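Local coordinates for protein putative enoyl-CoA hydratase/isomerase (Acinetobacter baumannii, PDB 3FDU) that probably acts on acyl-CoA thioesters as an enoyl-CoA hydratase or isomerase of the crotonase superfamily, at residues L33-A38 against P88-K93; L16-N21 against K39-A44; L102-K107 against V115-Q120; H4-A9 against A28-L33. The protein carries 4 engineered substitutions. One frame throughout, in Å; residues are numbered along the deposited sequence.

Overall arrangement
Three contacts pack a strand of a mixed β-sheet, or the segment leading into one, against the covering layer; contact 1 pairs two helices of that layer. Helix 31-46 serves contacts 1, 2 and 4, meeting helix 87-97, strand 15-20 and, at its N-terminal end, the segment before edge strand 7-12. Their three centres lie about 10 Å from one another. Leu33 ends the segment of contact 4 and begins that of contact 1, but touches the opposing segment only in the former. Contact 3, centred about 13 Å from contacts 1 and 2, lies deeper; Leu91 CG touches Ile117 CD1 at 3.8 Å. A sulfate and a glycerol, probably from the crystallisation liquor, lie beside helix 87-97.

Contact 1: residues L33-A38 against P88-K93; sequences LYLWIA and PFVLLK. With SO4 (sulfate ion), chain G.
Pro88 lies over one face of the Tyr34 ring, forming a CH-π contact in which Pro88 CG stands 4.1 Å from the ring centroid and 15° off its normal. Pro88 CA and CB continue this cover toward the CD1-CE1 side. The rim of the same ring is met in plane by Leu91 CD2, 3.9 Å from Tyr34 CD1, so proline and leucine address the aromatic group from two directions. Leu91 places CG anti to its backbone N (chi1 171°), and its two methyls divide the work: CD2 serves Tyr34 while CD1 presses on Ile37 CG2 at 3.6 Å. One turn on, the small Ala38 CB lets the backbones come near, with Leu91 CA 3.8 Å from Ala38 CB; Val90 CG1 fills the flank between Ala38 CB and Leu35 CD2.

Further out, the Tyr34 hydroxyl is hydrogen-bonded to Asn66, which ties the ring down at its polar end. Lys93 faces another way, forming a salt bridge with Asp226 and meeting a sulfate that Arg97 also binds. The axes of segments 33-38 and 88-93 approach to 8.2 Å at 18°, a nearly parallel, apolar pairing of two helices within the crotonase fold.

Contact 2: residues L16-N21 against K39-A44; sequences LTLAIN and KALDEA
Leu18 reaches from strand 15-20 to the helix through its two methyls. Its CB points toward helix 31-46 but is still short of it, and with CG beside the backbone N and anti to the carbonyl carbon (chi1 -68°) the branch point is carried further across. CD1 arrives 3.9 Å from Ala40 CB and 4.1 Å from Leu41 CD2, resting between the two helix residues, while CD2 touches the same Ala40 methyl at 4.1 Å. Ala40 CB is thus met by both methyls, and Leu41, whose CB points away, comes back to the sheet only at its tip.

This is the first half of a β-α-β crossover: strand 15-20 leads into helix 31-46, whose segment 39-44 runs antiparallel to residues 16-20 (179°), and the chain returns to the neighbouring parallel strand 52-57. Val53 and Leu55 of that strand also touch Leu18.

Two residues back along the strand, Leu16 CG lies anti to the backbone N, which sends CD2 toward the next helical turn. Leu16 CD2 meets Ala44 CB at 3.3 Å, closer than usual for two methyl groups, a value that may owe something to the model. Val50 and Val53 also pack on Ala44.

Contact 3: residues L102-K107 against V115-Q120; sequences LIIAVK and VTILLQ
The peptide carbonyls of Gln120 and Ile117 take part in the contact as flat polar groups touched by methyls of the strand: Leu102 CD2 comes to 4.0 Å from Gln120 O, and Ile104 CD1 to 3.9 Å from Ile117 O. Behind them, within segment 115-120, Thr116 O is gripped from opposite faces of its plane, by Leu119 N on one and by Gln120 NE2 on the other. The latter bond is 3.2 Å long and bent to 142° at the hydrogen, and the carbonyl oxygen lies out of the Gln120 amide plane. The main partner of Gln120 NE2 is Gly145 O, and the bent bond to Thr116 O comes second.

The strand belongs to the parallel part of the crotonase-fold sheet, between strands 52-57 and 123-126; segment 115-120 follows on from the short helix 113-116 and runs back along strand 102-106, roughly antiparallel to it, before the chain enters strand 123-126. Leu91 of helix 87-97 covers Ile117.

The rest is aliphatic packing. Ile104 divides its branches: CG2, anti to the backbone N, takes Leu118 CD2 at 3.6 Å, whereas CD1 meets Ile117 CG2 at 3.8 Å. Each of these pairs crosses at about a right angle. Leu118 inserts only one methyl, CD2, between strand residues, for Val106 CG2 touches the same carbon at 4.1 Å, while Val124 packs against the Leu118 side chain.

Contact 4: residues H4-A9 against A28-L33; sequences HPHLNA and ALYGEL. Engineered in segment 4-9: Pro5 (natural residue Gln), Asn8 (natural residue Gln).
His6 and Tyr30 meet rim to rim, their ring planes nearly perpendicular at 85° and neither ring lying over the other. They join the segment leading into edge strand 7-12 of the crotonase-fold sheet to the start of helix 31-46, where Tyr30 occupies the N-cap position. The phenol oxygen lies close to the plane of the imidazole, and His6 ND1 lies in turn near the plane of the phenol ring; the two polar atoms are hydrogen-bonded at 2.8 Å with an angle of 157°, and either may be the donor.

Each ring has a face occupied from its own segment. Over the centre of the Tyr30 ring stands Leu33 CB, 3.8 Å above the plane, an arrangement made possible by the first torsion of Tyr30 (chi1 52°), which sets the ring between backbone N and carbonyl carbon and folds it back over the first helical turn. The imidazole carries Pro5 CB over its centre, Pro5 being an engineered residue. Beyond the rings, Arg22 touches both side chains.

Leu33 closes the apolar side of the contact. Its CD2 touches His6 CB at 4.1 Å, and its CD1 rests 4.0 Å from His6 O and 4.3 Å from Leu7 CB.

Contact 1: residues L33-A38 against P88-K93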
loop_
_atom_site.group_PDB
_atom_site.type_symbol
_atom_site.label_atom_id
_atom_site.label_comp_id
_atom_site.label_asym_id
_atom_site.label_seq_id
_atom_site.Cartn_x
_atom_site.Cartn_y
_atom_site.Cartn_z
ATOM N N LEU A 33 -32.722 1.656 3.414
ATOM C CA LEU A 33 -32.113 0.502 2.747
ATOM C C LEU A 33 -30.685 0.303 3.266
ATOM O O LEU A 33 -30.281 -0.828 3.532
ATOM C CB LEU A 33 -32.159 0.687 1.221
ATOM C CG LEU A 33 -31.510 -0.391 0.322
ATOM C CD1 LEU A 33 -32.058 -1.785 0.682
ATOM C CD2 LEU A 33 -31.832 -0.050 -1.118
ATOM N N TYR A 34 -29.921 1.390 3.468
ATOM C CA TYR A 34 -28.618 1.226 4.145
ATOM C C TYR A 34 -28.769 0.419 5.485
ATOM O O TYR A 34 -27.994 -0.522 5.789
ATOM C CB TYR A 34 -27.989 2.568 4.482
ATOM C CG TYR A 34 -27.515 3.467 3.358
ATOM C CD1 TYR A 34 -26.335 3.194 2.659
ATOM C CD2 TYR A 34 -28.201 4.645 3.053
ATOM C CE1 TYR A 34 -25.865 4.052 1.678
ATOM C CE2 TYR A 34 -27.736 5.513 2.062
ATOM C CZ TYR A 34 -26.583 5.199 1.372
ATOM O OH TYR A 34 -26.083 6.073 0.424
ATOM N N LEU A 35 -29.779 0.769 6.275
ATOM C CA LEU A 35 -29.995 0.086 7.567
ATOM C C LEU A 35 -30.434 -1.351 7.425
ATOM O O LEU A 35 -30.042 -2.240 8.230
ATOM C CB LEU A 35 -31.040 0.846 8.388
ATOM C CG LEU A 35 -30.686 2.320 8.636
ATOM C CD1 LEU A 35 -31.780 3.011 9.468
ATOM C CD2 LEU A 35 -29.310 2.470 9.351
ATOM N N TRP A 36 -31.296 -1.606 6.441
ATOM C CA TRP A 36 -31.721 -2.985 6.200
ATOM C C TRP A 36 -30.514 -3.826 5.796
ATOM O O TRP A 36 -30.391 -4.972 6.218
ATOM C CB TRP A 36 -32.770 -3.069 5.082
ATOM C CG TRP A 36 -34.021 -2.319 5.435
ATOM C CD1 TRP A 36 -34.461 -2.016 6.688
ATOM C CD2 TRP A 36 -34.966 -1.728 4.515
ATOM N NE1 TRP A 36 -35.634 -1.285 6.609
ATOM C CE2 TRP A 36 -35.974 -1.113 5.291
ATOM C CE3 TRP A 36 -35.074 -1.697 3.125
ATOM C CZ2 TRP A 36 -37.069 -0.433 4.709
ATOM C CZ3 TRP A 36 -36.164 -1.047 2.539
ATOM C CH2 TRP A 36 -37.150 -0.418 3.342
ATOM N N ILE A 37 -29.652 -3.279 4.928
ATOM C CA ILE A 37 -28.447 -4.053 4.578
ATOM C C ILE A 37 -27.554 -4.277 5.828
ATOM O O ILE A 37 -27.012 -5.384 6.044
ATOM C CB ILE A 37 -27.640 -3.420 3.441
ATOM C CG1 ILE A 37 -28.515 -3.277 2.144
ATOM C CG2 ILE A 37 -26.441 -4.335 3.110
ATOM C CD1 ILE A 37 -27.848 -2.301 1.070
ATOM N N ALA A 38 -27.365 -3.220 6.621
ATOM C CA ALA A 38 -26.568 -3.325 7.866
ATOM C C ALA A 38 -27.122 -4.376 8.800
ATOM O O ALA A 38 -26.367 -5.178 9.355
ATOM C CB ALA A 38 -26.503 -1.960 8.586
ATOM N N PRO A 88 -25.507 5.553 6.086
ATOM C CA PRO A 88 -24.357 4.943 5.366
ATOM C C PRO A 88 -23.202 4.544 6.298
ATOM O O PRO A 88 -22.555 3.568 6.033
ATOM C CB PRO A 88 -23.847 6.058 4.445
ATOM C CG PRO A 88 -24.911 7.138 4.429
ATOM C CD PRO A 88 -25.813 6.922 5.622
ATOM N N PHE A 89 -22.899 5.324 7.335
ATOM C CA PHE A 89 -21.819 4.910 8.278
ATOM C C PHE A 89 -22.172 3.668 9.085
ATOM O O PHE A 89 -21.286 2.855 9.434
ATOM C CB PHE A 89 -21.444 6.085 9.171
ATOM C CG PHE A 89 -21.178 7.331 8.396
ATOM C CD1 PHE A 89 -19.993 7.489 7.737
ATOM C CD2 PHE A 89 -22.135 8.341 8.311
ATOM C CE1 PHE A 89 -19.735 8.655 7.001
ATOM C CE2 PHE A 89 -21.904 9.479 7.567
ATOM C CZ PHE A 89 -20.702 9.628 6.877
ATOM N N VAL A 90 -23.458 3.500 9.377
ATOM C CA VAL A 90 -23.953 2.280 10.066
ATOM C C VAL A 90 -23.682 1.017 9.195
ATOM O O VAL A 90 -23.154 0.012 9.673
ATOM C CB VAL A 90 -25.481 2.365 10.424
ATOM C CG1 VAL A 90 -26.032 0.966 10.983
ATOM C CG2 VAL A 90 -25.730 3.477 11.492
ATOM N N LEU A 91 -24.004 1.098 7.907
ATOM C CA LEU A 91 -23.708 0.011 6.949
ATOM C C LEU A 91 -22.202 -0.239 6.886
ATOM O O LEU A 91 -21.756 -1.409 6.986
ATOM C CB LEU A 91 -24.264 0.338 5.548
ATOM C CG LEU A 91 -23.831 -0.614 4.411
ATOM C CD1 LEU A 91 -24.191 -2.031 4.793
ATOM C CD2 LEU A 91 -24.537 -0.201 3.077
ATOM N N LEU A 92 -21.418 0.829 6.690
ATOM C CA LEU A 92 -19.985 0.631 6.565
ATOM C C LEU A 92 -19.371 -0.010 7.797
ATOM O O LEU A 92 -18.503 -0.864 7.668
ATOM C CB LEU A 92 -19.249 1.927 6.205
ATOM C CG LEU A 92 -19.488 2.452 4.766
ATOM C CD1 LEU A 92 -19.368 4.010 4.694
ATOM C CD2 LEU A 92 -18.538 1.798 3.803
ATOM N N LYS A 93 -19.775 0.429 9.007
ATOM C CA LYS A 93 -19.300 -0.262 10.221
ATOM C C LYS A 93 -19.801 -1.705 10.372
ATOM O O LYS A 93 -19.049 -2.584 10.842
ATOM C CB LYS A 93 -19.607 0.568 11.505
ATOM C CG LYS A 93 -18.843 1.915 11.532
ATOM C CD LYS A 93 -19.168 2.784 12.783
ATOM C CE LYS A 93 -20.589 3.326 12.705
ATOM N NZ LYS A 93 -20.869 4.247 13.881
HETATM S S SO4 G . -21.052 1.807 16.788
HETATM O O1 SO4 G . -19.620 1.840 17.126
HETATM O O2 SO4 G . -21.826 2.517 17.795
HETATM O O3 SO4 G . -21.299 2.366 15.459
HETATM O O4 SO4 G . -21.471 0.406 16.688
#

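Contact 2: residues L16-N21 against K39-A44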
loop_
_atom_site.group_PDB
_atom_site.type_symbol
_atom_site.label_atom_id
_atom_site.label_comp_id
_atom_site.label_asym_id
_atom_site.label_seq_id
_atom_site.Cartn_x
_atom_site.Cartn_y
_atom_site.Cartn_z
ATOM N N LEU A 16 -24.703 -17.083 2.251
ATOM C CA LEU A 16 -25.781 -16.096 2.275
ATOM C C LEU A 16 -25.545 -15.093 1.146
ATOM O O LEU A 16 -24.493 -14.434 1.116
ATOM C CB LEU A 16 -25.821 -15.379 3.620
ATOM C CG LEU A 16 -26.686 -14.105 3.574
ATOM C CD1 LEU A 16 -28.144 -14.371 3.175
ATOM C CD2 LEU A 16 -26.663 -13.332 4.946
ATOM N N THR A 17 -26.462 -15.011 0.184
ATOM C CA THR A 17 -26.284 -14.068 -0.929
ATOM C C THR A 17 -27.251 -12.936 -0.685
ATOM O O THR A 17 -28.471 -13.165 -0.551
ATOM C CB THR A 17 -26.520 -14.700 -2.354
ATOM O OG1 THR A 17 -25.641 -15.812 -2.559
ATOM C CG2 THR A 17 -26.266 -13.671 -3.508
ATOM N N LEU A 18 -26.711 -11.725 -0.554
ATOM C CA LEU A 18 -27.533 -10.526 -0.378
ATOM C C LEU A 18 -27.504 -9.748 -1.688
ATOM O O LEU A 18 -26.451 -9.302 -2.151
ATOM C CB LEU A 18 -27.026 -9.652 0.773
ATOM C CG LEU A 18 -27.198 -10.274 2.183
ATOM C CD1 LEU A 18 -26.560 -9.440 3.264
ATOM C CD2 LEU A 18 -28.689 -10.440 2.456
ATOM N N ALA A 19 -28.660 -9.570 -2.304
ATOM C CA ALA A 19 -28.645 -8.918 -3.591
ATOM C C ALA A 19 -29.518 -7.682 -3.606
ATOM O O ALA A 19 -30.733 -7.757 -3.361
ATOM C CB ALA A 19 -29.060 -9.926 -4.708
ATOM N N ILE A 20 -28.883 -6.546 -3.890
ATOM C CA ILE A 20 -29.581 -5.268 -4.003
ATOM C C ILE A 20 -30.420 -5.293 -5.279
ATOM O O ILE A 20 -29.927 -5.600 -6.388
ATOM C CB ILE A 20 -28.578 -4.072 -3.968
ATOM C CG1 ILE A 20 -27.683 -4.187 -2.680
ATOM C CG2 ILE A 20 -29.291 -2.784 -3.937
ATOM C CD1 ILE A 20 -26.517 -3.148 -2.610
ATOM N N ASN A 21 -31.690 -4.933 -5.124
ATOM C CA ASN A 21 -32.635 -5.079 -6.222
ATOM C C ASN A 21 -33.528 -3.837 -6.320
ATOM O O ASN A 21 -34.701 -3.857 -5.907
ATOM C CB ASN A 21 -33.492 -6.323 -5.944
ATOM C CG ASN A 21 -34.306 -6.755 -7.142
ATOM O OD1 ASN A 21 -34.130 -6.268 -8.261
ATOM N ND2 ASN A 21 -35.226 -7.670 -6.898
ATOM N N LYS A 39 -28.452 -4.401 8.976
ATOM C CA LYS A 39 -29.025 -5.390 9.883
ATOM C C LYS A 39 -28.837 -6.795 9.402
ATOM O O LYS A 39 -28.602 -7.704 10.224
ATOM C CB LYS A 39 -30.518 -5.169 10.157
ATOM C CG LYS A 39 -30.882 -3.721 10.402
ATOM C CD LYS A 39 -30.029 -3.056 11.470
ATOM C CE LYS A 39 -30.192 -1.540 11.406
ATOM N NZ LYS A 39 -29.050 -0.987 10.667
ATOM N N ALA A 40 -28.999 -7.004 8.089
ATOM C CA ALA A 40 -28.765 -8.333 7.505
ATOM C C ALA A 40 -27.339 -8.865 7.717
ATOM O O ALA A 40 -27.138 -10.081 7.934
ATOM C CB ALA A 40 -29.109 -8.351 5.979
ATOM N N LEU A 41 -26.351 -7.988 7.573
ATOM C CA LEU A 41 -24.961 -8.347 7.898
ATOM C C LEU A 41 -24.807 -8.729 9.397
ATOM O O LEU A 41 -24.144 -9.693 9.732
ATOM C CB LEU A 41 -24.040 -7.163 7.598
ATOM C CG LEU A 41 -23.976 -6.891 6.064
ATOM C CD1 LEU A 41 -23.198 -5.627 5.708
ATOM C CD2 LEU A 41 -23.366 -8.081 5.366
ATOM N N ASP A 42 -25.397 -7.926 10.269
ATOM C CA ASP A 42 -25.321 -8.166 11.721
ATOM C C ASP A 42 -25.966 -9.526 12.038
ATOM O O ASP A 42 -25.373 -10.359 12.714
ATOM C CB ASP A 42 -26.052 -7.056 12.455
ATOM C CG ASP A 42 -25.327 -5.723 12.366
ATOM O OD1 ASP A 42 -24.105 -5.693 12.047
ATOM O OD2 ASP A 42 -25.982 -4.705 12.659
ATOM N N GLU A 43 -27.178 -9.747 11.528
ATOM C CA GLU A 43 -27.830 -11.053 11.737
ATOM C C GLU A 43 -27.086 -12.236 11.096
ATOM O O GLU A 43 -27.001 -13.320 11.686
ATOM C CB GLU A 43 -29.290 -10.998 11.273
ATOM C CG GLU A 43 -30.172 -10.101 12.177
ATOM C CD GLU A 43 -31.501 -9.701 11.501
ATOM O OE1 GLU A 43 -31.701 -10.004 10.289
ATOM O OE2 GLU A 43 -32.329 -9.051 12.182
ATOM N N ALA A 44 -26.556 -12.059 9.879
ATOM C CA ALA A 44 -25.749 -13.123 9.287
ATOM C C ALA A 44 -24.609 -13.544 10.205
ATOM O O ALA A 44 -24.274 -14.716 10.268
ATOM C CB ALA A 44 -25.163 -12.709 7.870
#

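Contact 3: residues L102-K107 against V115-Q120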
loop_
_atom_site.group_PDB
_atom_site.type_symbol
_atom_site.label_atom_id
_atom_site.label_comp_id
_atom_site.label_asym_id
_atom_site.label_seq_id
_atom_site.Cartn_x
_atom_site.Cartn_y
_atom_site.Cartn_z
ATOM N N LEU A 102 -16.492 -11.769 3.748
ATOM C CA LEU A 102 -17.440 -10.923 2.969
ATOM C C LEU A 102 -16.898 -10.794 1.541
ATOM O O LEU A 102 -15.785 -10.271 1.337
ATOM C CB LEU A 102 -17.574 -9.530 3.595
ATOM C CG LEU A 102 -18.523 -8.539 2.864
ATOM C CD1 LEU A 102 -19.967 -9.107 2.739
ATOM C CD2 LEU A 102 -18.568 -7.203 3.611
ATOM N N ILE A 103 -17.649 -11.309 0.558
ATOM C CA ILE A 103 -17.249 -11.193 -0.820
ATOM C C ILE A 103 -18.228 -10.258 -1.506
ATOM O O ILE A 103 -19.417 -10.337 -1.242
ATOM C CB ILE A 103 -17.252 -12.566 -1.553
ATOM C CG1 ILE A 103 -16.358 -13.597 -0.813
ATOM C CG2 ILE A 103 -16.891 -12.423 -3.047
ATOM C CD1 ILE A 103 -16.513 -15.019 -1.370
ATOM N N ILE A 104 -17.713 -9.367 -2.368
ATOM C CA ILE A 104 -18.542 -8.476 -3.170
ATOM C C ILE A 104 -18.317 -8.757 -4.654
ATOM O O ILE A 104 -17.171 -8.980 -5.124
ATOM C CB ILE A 104 -18.305 -6.990 -2.814
ATOM C CG1 ILE A 104 -18.816 -6.759 -1.354
ATOM C CG2 ILE A 104 -19.059 -6.060 -3.839
ATOM C CD1 ILE A 104 -18.804 -5.318 -0.834
ATOM N N ALA A 105 -19.391 -8.733 -5.418
ATOM C CA ALA A 105 -19.252 -8.938 -6.853
ATOM C C ALA A 105 -19.827 -7.720 -7.579
ATOM O O ALA A 105 -20.962 -7.375 -7.339
ATOM C CB ALA A 105 -20.025 -10.247 -7.306
ATOM N N VAL A 106 -19.061 -7.111 -8.483
ATOM C CA VAL A 106 -19.476 -5.838 -9.086
ATOM C C VAL A 106 -19.715 -5.990 -10.601
ATOM O O VAL A 106 -18.862 -6.527 -11.301
ATOM C CB VAL A 106 -18.369 -4.751 -8.862
ATOM C CG1 VAL A 106 -18.740 -3.415 -9.518
ATOM C CG2 VAL A 106 -18.175 -4.542 -7.362
ATOM N N LYS A 107 -20.867 -5.527 -11.068
ATOM C CA LYS A 107 -21.166 -5.313 -12.496
ATOM C C LYS A 107 -21.687 -3.880 -12.597
ATOM O O LYS A 107 -22.272 -3.354 -11.632
ATOM C CB LYS A 107 -22.298 -6.238 -12.980
ATOM C CG LYS A 107 -21.936 -7.699 -13.161
ATOM C CD LYS A 107 -23.124 -8.509 -13.696
ATOM C CE LYS A 107 -22.743 -9.941 -13.647
ATOM N NZ LYS A 107 -23.744 -10.895 -14.268
ATOM N N VAL A 115 -17.921 2.137 -4.081
ATOM C CA VAL A 115 -16.475 1.944 -3.947
ATOM C C VAL A 115 -16.039 1.789 -2.460
ATOM O O VAL A 115 -15.204 0.933 -2.159
ATOM C CB VAL A 115 -15.645 3.120 -4.534
ATOM C CG1 VAL A 115 -14.120 2.961 -4.233
ATOM C CG2 VAL A 115 -15.761 3.193 -6.052
ATOM N N THR A 116 -16.529 2.644 -1.547
ATOM C CA THR A 116 -15.984 2.574 -0.158
ATOM C C THR A 116 -16.364 1.280 0.596
ATOM O O THR A 116 -15.618 0.848 1.465
ATOM C CB THR A 116 -16.368 3.787 0.664
ATOM O OG1 THR A 116 -17.793 3.829 0.772
ATOM C CG2 THR A 116 -15.838 5.087 0.014
ATOM N N ILE A 117 -17.503 0.671 0.265
ATOM C CA ILE A 117 -17.855 -0.615 0.845
ATOM C C ILE A 117 -16.876 -1.736 0.415
ATOM O O ILE A 117 -16.668 -2.699 1.159
ATOM C CB ILE A 117 -19.340 -1.027 0.572
ATOM C CG1 ILE A 117 -19.736 -2.133 1.559
ATOM C CG2 ILE A 117 -19.500 -1.544 -0.876
ATOM C CD1 ILE A 117 -21.038 -2.038 2.184
ATOM N N LEU A 118 -16.242 -1.594 -0.756
ATOM C CA LEU A 118 -15.239 -2.570 -1.228
ATOM C C LEU A 118 -14.065 -2.639 -0.269
ATOM O O LEU A 118 -13.411 -3.688 -0.133
ATOM C CB LEU A 118 -14.711 -2.177 -2.620
ATOM C CG LEU A 118 -15.803 -2.017 -3.680
ATOM C CD1 LEU A 118 -15.124 -1.709 -4.995
ATOM C CD2 LEU A 118 -16.665 -3.319 -3.724
ATOM N N LEU A 119 -13.789 -1.525 0.382
ATOM C CA LEU A 119 -12.700 -1.462 1.363
ATOM C C LEU A 119 -13.046 -2.156 2.675
ATOM O O LEU A 119 -12.153 -2.351 3.528
ATOM C CB LEU A 119 -12.312 -0.024 1.671
ATOM C CG LEU A 119 -11.766 0.744 0.461
ATOM C CD1 LEU A 119 -11.834 2.266 0.803
ATOM C CD2 LEU A 119 -10.349 0.304 0.048
ATOM N N GLN A 120 -14.316 -2.506 2.864
ATOM C CA GLN A 120 -14.679 -3.409 3.953
ATOM C C GLN A 120 -14.759 -4.891 3.567
ATOM O O GLN A 120 -14.923 -5.744 4.439
ATOM C CB GLN A 120 -16.022 -2.986 4.610
ATOM C CG GLN A 120 -16.321 -1.483 4.667
ATOM C CD GLN A 120 -15.209 -0.654 5.222
ATOM O OE1 GLN A 120 -14.519 -1.038 6.179
ATOM N NE2 GLN A 120 -14.999 0.499 4.617
#

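Contact 4: residues H4-A9 against A28-L33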
loop_
_atom_site.group_PDB
_atom_site.type_symbol
_atom_site.label_atom_id
_atom_site.label_comp_id
_atom_site.label_asym_id
_atom_site.label_seq_id
_atom_site.Cartn_x
_atom_site.Cartn_y
_atom_site.Cartn_z
ATOM N N HIS A 4 -37.968 -6.942 3.453
ATOM C CA HIS A 4 -38.067 -5.554 2.980
ATOM C C HIS A 4 -37.879 -5.546 1.494
ATOM O O HIS A 4 -37.250 -6.431 0.947
ATOM C CB HIS A 4 -36.984 -4.664 3.615
ATOM C CG HIS A 4 -37.112 -4.529 5.100
ATOM N ND1 HIS A 4 -38.169 -3.867 5.694
ATOM C CD2 HIS A 4 -36.323 -4.967 6.111
ATOM C CE1 HIS A 4 -38.023 -3.901 7.010
ATOM N NE2 HIS A 4 -36.910 -4.557 7.289
ATOM N N PRO A 5 -38.434 -4.545 0.823
ATOM C CA PRO A 5 -38.248 -4.499 -0.618
ATOM C C PRO A 5 -36.788 -4.113 -0.926
ATOM O O PRO A 5 -36.112 -3.615 -0.047
ATOM C CB PRO A 5 -39.185 -3.369 -1.041
ATOM C CG PRO A 5 -39.243 -2.455 0.188
ATOM C CD PRO A 5 -39.159 -3.380 1.360
ATOM N N HIS A 6 -36.329 -4.382 -2.150
ATOM C CA HIS A 6 -35.043 -3.901 -2.687
ATOM C C HIS A 6 -33.834 -4.623 -2.157
ATOM O O HIS A 6 -32.707 -4.207 -2.371
ATOM C CB HIS A 6 -34.913 -2.390 -2.496
ATOM C CG HIS A 6 -36.006 -1.619 -3.163
ATOM N ND1 HIS A 6 -36.514 -0.442 -2.650
ATOM C CD2 HIS A 6 -36.714 -1.873 -4.290
ATOM C CE1 HIS A 6 -37.488 -0.003 -3.434
ATOM N NE2 HIS A 6 -37.624 -0.848 -4.438
ATOM N N LEU A 7 -34.068 -5.734 -1.483
ATOM C CA LEU A 7 -32.972 -6.546 -0.957
ATOM C C LEU A 7 -33.425 -7.998 -0.848
ATOM O O LEU A 7 -34.305 -8.334 -0.032
ATOM C CB LEU A 7 -32.531 -6.012 0.421
ATOM C CG LEU A 7 -31.393 -6.801 1.104
ATOM C CD1 LEU A 7 -30.142 -6.897 0.227
ATOM C CD2 LEU A 7 -31.047 -6.270 2.502
ATOM N N ASN A 8 -32.859 -8.861 -1.682
ATOM C CA ASN A 8 -33.248 -10.253 -1.696
ATOM C C ASN A 8 -32.211 -11.058 -0.906
ATOM O O ASN A 8 -31.019 -10.818 -1.079
ATOM C CB ASN A 8 -33.228 -10.790 -3.133
ATOM C CG ASN A 8 -34.093 -9.979 -4.089
ATOM O OD1 ASN A 8 -35.253 -9.606 -3.759
ATOM N ND2 ASN A 8 -33.560 -9.725 -5.304
ATOM N N ALA A 9 -32.633 -12.029 -0.104
ATOM C CA ALA A 9 -31.675 -12.815 0.663
ATOM C C ALA A 9 -31.921 -14.258 0.360
ATOM O O ALA A 9 -33.084 -14.690 0.258
ATOM C CB ALA A 9 -31.817 -12.538 2.151
ATOM N N ALA A 28 -29.454 2.781 -6.562
ATOM C CA ALA A 28 -29.161 3.893 -5.610
ATOM C C ALA A 28 -29.713 3.567 -4.233
ATOM O O ALA A 28 -30.816 3.015 -4.115
ATOM C CB ALA A 28 -29.709 5.299 -6.111
ATOM N N LEU A 29 -28.965 3.921 -3.182
ATOM C CA LEU A 29 -29.377 3.543 -1.817
ATOM C C LEU A 29 -29.986 4.720 -1.058
ATOM O O LEU A 29 -29.451 5.792 -1.085
ATOM C CB LEU A 29 -28.195 2.990 -1.015
ATOM C CG LEU A 29 -27.526 1.817 -1.743
ATOM C CD1 LEU A 29 -26.227 1.390 -1.060
ATOM C CD2 LEU A 29 -28.495 0.594 -1.858
ATOM N N TYR A 30 -31.120 4.483 -0.398
ATOM C CA TYR A 30 -31.749 5.479 0.470
ATOM C C TYR A 30 -31.557 5.098 1.942
ATOM O O TYR A 30 -31.236 3.950 2.251
ATOM C CB TYR A 30 -33.243 5.651 0.097
ATOM C CG TYR A 30 -34.065 4.348 0.021
ATOM C CD1 TYR A 30 -34.803 3.909 1.104
ATOM C CD2 TYR A 30 -34.104 3.596 -1.135
ATOM C CE1 TYR A 30 -35.556 2.740 1.041
ATOM C CE2 TYR A 30 -34.857 2.405 -1.214
ATOM C CZ TYR A 30 -35.589 2.010 -0.122
ATOM O OH TYR A 30 -36.336 0.859 -0.177
ATOM N N GLY A 31 -31.795 6.051 2.842
ATOM C CA GLY A 31 -31.601 5.895 4.295
ATOM C C GLY A 31 -31.907 4.522 4.860
ATOM O O GLY A 31 -31.018 3.820 5.423
ATOM N N GLU A 32 -33.162 4.126 4.736
ATOM C CA GLU A 32 -33.612 2.879 5.345
ATOM C C GLU A 32 -33.039 1.596 4.692
ATOM O O GLU A 32 -32.859 0.584 5.345
ATOM C CB GLU A 32 -35.144 2.849 5.405
ATOM C CG GLU A 32 -35.711 3.571 6.684
ATOM C CD GLU A 32 -36.988 2.927 7.228
ATOM O OE1 GLU A 32 -38.046 3.058 6.572
ATOM O OE2 GLU A 32 -36.933 2.276 8.308
ATOM N N LEU A 33 -32.722 1.656 3.414
ATOM C CA LEU A 33 -32.113 0.502 2.747
ATOM C C LEU A 33 -30.685 0.303 3.266
ATOM O O LEU A 33 -30.281 -0.828 3.532
ATOM C CB LEU A 33 -32.159 0.687 1.221
ATOM C CG LEU A 33 -31.510 -0.391 0.322
ATOM C CD1 LEU A 33 -32.058 -1.785 0.682
ATOM C CD2 LEU A 33 -31.832 -0.050 -1.118
#